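Local coordinates for TIR protein (PDB 3H16) that is a bacterial TIR-domain protein, a member of the Toll/interleukin-1 receptor family built on a parallel beta-sheet flanked by helices, at residues V79-H84 / P111-V116. Sequence-based numbering, arbitrary orientation.
Sequences VVLSTH and PIWHKV
Leu81 reaches across to Pro111 and Trp113 on one face of the sheet, above a backbone ladder joining strands 74-81 and 109-113 near their C-terminal ends. Its CB lies 3.9 Å from Ile112 O. With CG anti to its own carbonyl carbon (chi1 -64°) and an extended chi2, CD1 is carried to the partner strand, where it meets Pro111 CB at 3.9 Å and, obliquely to the indole, Trp113 NE1 at 3.8 Å. The other branch, Leu81 CD2, turns back along its own strand to within 4.1 Å of Val79 CG1. Val79 extends this apolar row, its CG1 packing against Pro111 CB.

Three backbone bonds hold the parallel strands in register: Ile112 N to Val79 O (3.0 Å), Leu81 N to Ile112 O (2.9 Å) and His114 N to Leu81 O (3.0 Å). Leu81 thus both donates to and accepts from the neighbouring segment. On the face of Val80 and Ile112, Val80 CG1 lies beside His114 CB, both side chains pointing the same way; the imidazole stacks on Phe35, and its ND1 is hydrogen-bonded to Thr136 OG1.

Beyond the strands the chains stay in touch. Val116 CG1 packs 3.4 Å from Ser82 CA, where helix 83-86 starts. Ser82 is its N-cap: OG makes a weak hydrogen bond to Phe85 N and a further hydrogen bond to Asp31, while Thr83 OG1 is hydrogen-bonded to Glu120. The two are neighbours in the five-stranded parallel sheet (order 2-1-3-4-5), third and fourth along the chain, followed by helices 83-86 and 118-124 respectively, as in the flavodoxin-like fold of TIR domains.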
ATOM      1  N   VAL B  79      12.804  -3.621  -6.702  1.00 26.28           N
ATOM      2  CA  VAL B  79      13.116  -4.387  -7.894  1.00 24.67           C
ATOM      3  C   VAL B  79      12.425  -3.684  -9.063  1.00 23.64           C
ATOM      4  O   VAL B  79      11.219  -3.425  -9.026  1.00 25.31           O
ATOM      5  CB  VAL B  79      12.666  -5.874  -7.774  1.00 23.23           C
ATOM      6  CG1 VAL B  79      11.156  -5.983  -7.709  1.00 26.28           C
ATOM      7  CG2 VAL B  79      13.187  -6.660  -8.949  1.00 20.74           C
ATOM      8  N   VAL B  80      13.203  -3.316 -10.075  1.00 23.40           N
ATOM      9  CA  VAL B  80      12.636  -2.648 -11.240  1.00 23.55           C
ATOM     10  C   VAL B  80      12.089  -3.702 -12.191  1.00 26.64           C
ATOM     11  O   VAL B  80      12.849  -4.483 -12.777  1.00 26.67           O
ATOM     12  CB  VAL B  80      13.686  -1.802 -11.979  1.00 20.78           C
ATOM     13  CG1 VAL B  80      13.071  -1.175 -13.227  1.00 17.28           C
ATOM     14  CG2 VAL B  80      14.204  -0.720 -11.058  1.00 16.08           C
ATOM     15  N   LEU B  81      10.765  -3.741 -12.323  1.00 27.98           N
ATOM     16  CA  LEU B  81      10.140  -4.710 -13.212  1.00 29.04           C
ATOM     17  C   LEU B  81       9.915  -4.110 -14.591  1.00 28.02           C
ATOM     18  O   LEU B  81       8.968  -3.365 -14.809  1.00 28.10           O
ATOM     19  CB  LEU B  81       8.812  -5.208 -12.628  1.00 29.45           C
ATOM     20  CG  LEU B  81       8.875  -5.982 -11.306  1.00 31.02           C
ATOM     21  CD1 LEU B  81       7.495  -6.516 -10.970  1.00 30.99           C
ATOM     22  CD2 LEU B  81       9.856  -7.139 -11.417  1.00 29.68           C
ATOM     23  N   SER B  82      10.801  -4.438 -15.522  1.00 28.23           N
ATOM     24  CA  SER B  82      10.698  -3.943 -16.892  1.00 28.50           C
ATOM     25  C   SER B  82      10.884  -5.091 -17.880  1.00 29.77           C
ATOM     26  O   SER B  82      11.230  -6.215 -17.500  1.00 30.55           O
ATOM     27  CB  SER B  82      11.784  -2.914 -17.152  1.00 27.22           C
ATOM     28  OG  SER B  82      13.044  -3.563 -17.181  1.00 26.81           O
ATOM     29  N   THR B  83      10.672  -4.796 -19.156  1.00 29.96           N
ATOM     30  CA  THR B  83      10.841  -5.792 -20.200  1.00 28.86           C
ATOM     31  C   THR B  83      12.228  -6.414 -20.100  1.00 28.68           C
ATOM     32  O   THR B  83      12.370  -7.626 -20.245  1.00 28.59           O
ATOM     33  CB  THR B  83      10.691  -5.167 -21.589  1.00 28.23           C
ATOM     34  OG1 THR B  83       9.375  -4.625 -21.717  1.00 31.58           O
ATOM     35  CG2 THR B  83      10.912  -6.209 -22.677  1.00 27.54           C
ATOM     36  N   HIS B  84      13.239  -5.574 -19.868  1.00 28.64           N
ATOM     37  CA  HIS B  84      14.635  -6.012 -19.738  1.00 27.81           C
ATOM     38  C   HIS B  84      14.826  -7.007 -18.614  1.00 25.85           C
ATOM     39  O   HIS B  84      15.592  -7.960 -18.741  1.00 24.09           O
ATOM     40  CB  HIS B  84      15.562  -4.823 -19.467  1.00 27.99           C
ATOM     41  CG  HIS B  84      15.711  -3.898 -20.628  1.00 30.78           C
ATOM     42  ND1 HIS B  84      16.228  -4.305 -21.839  1.00 30.67           N
ATOM     43  CD2 HIS B  84      15.415  -2.585 -20.764  1.00 31.60           C
ATOM     44  CE1 HIS B  84      16.246  -3.282 -22.673  1.00 31.31           C
ATOM     45  NE2 HIS B  84      15.757  -2.226 -22.045  1.00 33.65           N
ATOM     46  N   PRO B 111       8.336  -3.623  -5.553  1.00 23.53           N
ATOM     47  CA  PRO B 111       8.489  -3.658  -7.010  1.00 23.52           C
ATOM     48  C   PRO B 111       8.035  -2.348  -7.648  1.00 23.74           C
ATOM     49  O   PRO B 111       7.150  -1.664  -7.127  1.00 23.49           O
ATOM     50  CB  PRO B 111       7.597  -4.831  -7.418  1.00 23.30           C
ATOM     51  CG  PRO B 111       6.455  -4.697  -6.466  1.00 21.92           C
ATOM     52  CD  PRO B 111       7.142  -4.381  -5.130  1.00 20.66           C
ATOM     53  N   ILE B 112       8.642  -1.999  -8.772  1.00 25.05           N
ATOM     54  CA  ILE B 112       8.271  -0.787  -9.485  1.00 24.61           C
ATOM     55  C   ILE B 112       8.128  -1.161 -10.952  1.00 24.13           C
ATOM     56  O   ILE B 112       9.123  -1.495 -11.601  1.00 24.06           O
ATOM     57  CB  ILE B 112       9.353   0.305  -9.372  1.00 25.99           C
ATOM     58  CG1 ILE B 112       9.551   0.707  -7.914  1.00 26.04           C
ATOM     59  CG2 ILE B 112       8.958   1.512 -10.196  1.00 24.09           C
ATOM     60  CD1 ILE B 112      10.546   1.848  -7.735  1.00 30.58           C
ATOM     61  N   TRP B 113       6.896  -1.127 -11.461  1.00 23.57           N
ATOM     62  CA  TRP B 113       6.630  -1.446 -12.860  1.00 22.20           C
ATOM     63  C   TRP B 113       7.158  -0.293 -13.684  1.00 21.57           C
ATOM     64  O   TRP B 113       6.923   0.865 -13.355  1.00 22.80           O
ATOM     65  CB  TRP B 113       5.128  -1.615 -13.098  1.00 22.45           C
ATOM     66  CG  TRP B 113       4.554  -2.858 -12.482  1.00 21.62           C
ATOM     67  CD1 TRP B 113       5.053  -3.550 -11.413  1.00 23.55           C
ATOM     68  CD2 TRP B 113       3.345  -3.527 -12.862  1.00 20.82           C
ATOM     69  NE1 TRP B 113       4.227  -4.606 -11.104  1.00 22.75           N
ATOM     70  CE2 TRP B 113       3.172  -4.614 -11.977  1.00 21.30           C
ATOM     71  CE3 TRP B 113       2.386  -3.308 -13.861  1.00 22.15           C
ATOM     72  CZ2 TRP B 113       2.082  -5.481 -12.059  1.00 21.99           C
ATOM     73  CZ3 TRP B 113       1.294  -4.169 -13.943  1.00 20.95           C
ATOM     74  CH2 TRP B 113       1.154  -5.242 -13.045  1.00 24.27           C
ATOM     75  N   HIS B 114       7.874  -0.610 -14.755  1.00 23.04           N
ATOM     76  CA  HIS B 114       8.457   0.412 -15.606  1.00 24.94           C
ATOM     77  C   HIS B 114       8.309   0.118 -17.108  1.00 26.53           C
ATOM     78  O   HIS B 114       8.920  -0.817 -17.650  1.00 26.41           O
ATOM     79  CB  HIS B 114       9.933   0.581 -15.245  1.00 23.01           C
ATOM     80  CG  HIS B 114      10.589   1.727 -15.938  1.00 23.87           C
ATOM     81  ND1 HIS B 114      10.074   3.005 -15.907  1.00 23.00           N
ATOM     82  CD2 HIS B 114      11.709   1.788 -16.699  1.00 23.93           C
ATOM     83  CE1 HIS B 114      10.844   3.804 -16.623  1.00 24.63           C
ATOM     84  NE2 HIS B 114      11.842   3.090 -17.115  1.00 25.11           N
ATOM     85  N   LYS B 115       7.485   0.929 -17.762  1.00 27.31           N
ATOM     86  CA  LYS B 115       7.230   0.808 -19.189  1.00 28.34           C
ATOM     87  C   LYS B 115       6.785  -0.594 -19.608  1.00 26.54           C
ATOM     88  O   LYS B 115       7.095  -1.065 -20.701  1.00 26.17           O
ATOM     89  CB  LYS B 115       8.473   1.251 -19.971  1.00 31.41           C
ATOM     90  CG  LYS B 115       8.817   2.730 -19.745  1.00 37.63           C
ATOM     91  CD  LYS B 115      10.178   3.129 -20.312  1.00 40.82           C
ATOM     92  CE  LYS B 115      10.195   3.130 -21.836  1.00 42.44           C
ATOM     93  NZ  LYS B 115       9.223   4.108 -22.403  1.00 47.76           N
ATOM     94  N   VAL B 116       6.035  -1.252 -18.729  1.00 26.39           N
ATOM     95  CA  VAL B 116       5.520  -2.590 -19.008  1.00 24.53           C
ATOM     96  C   VAL B 116       3.989  -2.637 -18.939  1.00 26.18           C
ATOM     97  O   VAL B 116       3.359  -1.870 -18.203  1.00 26.42           O
ATOM     98  CB  VAL B 116       6.067  -3.633 -18.008  1.00 20.80           C
ATOM     99  CG1 VAL B 116       7.579  -3.702 -18.106  1.00 17.36           C
ATOM    100  CG2 VAL B 116       5.611  -3.287 -16.589  1.00 14.68           C
TER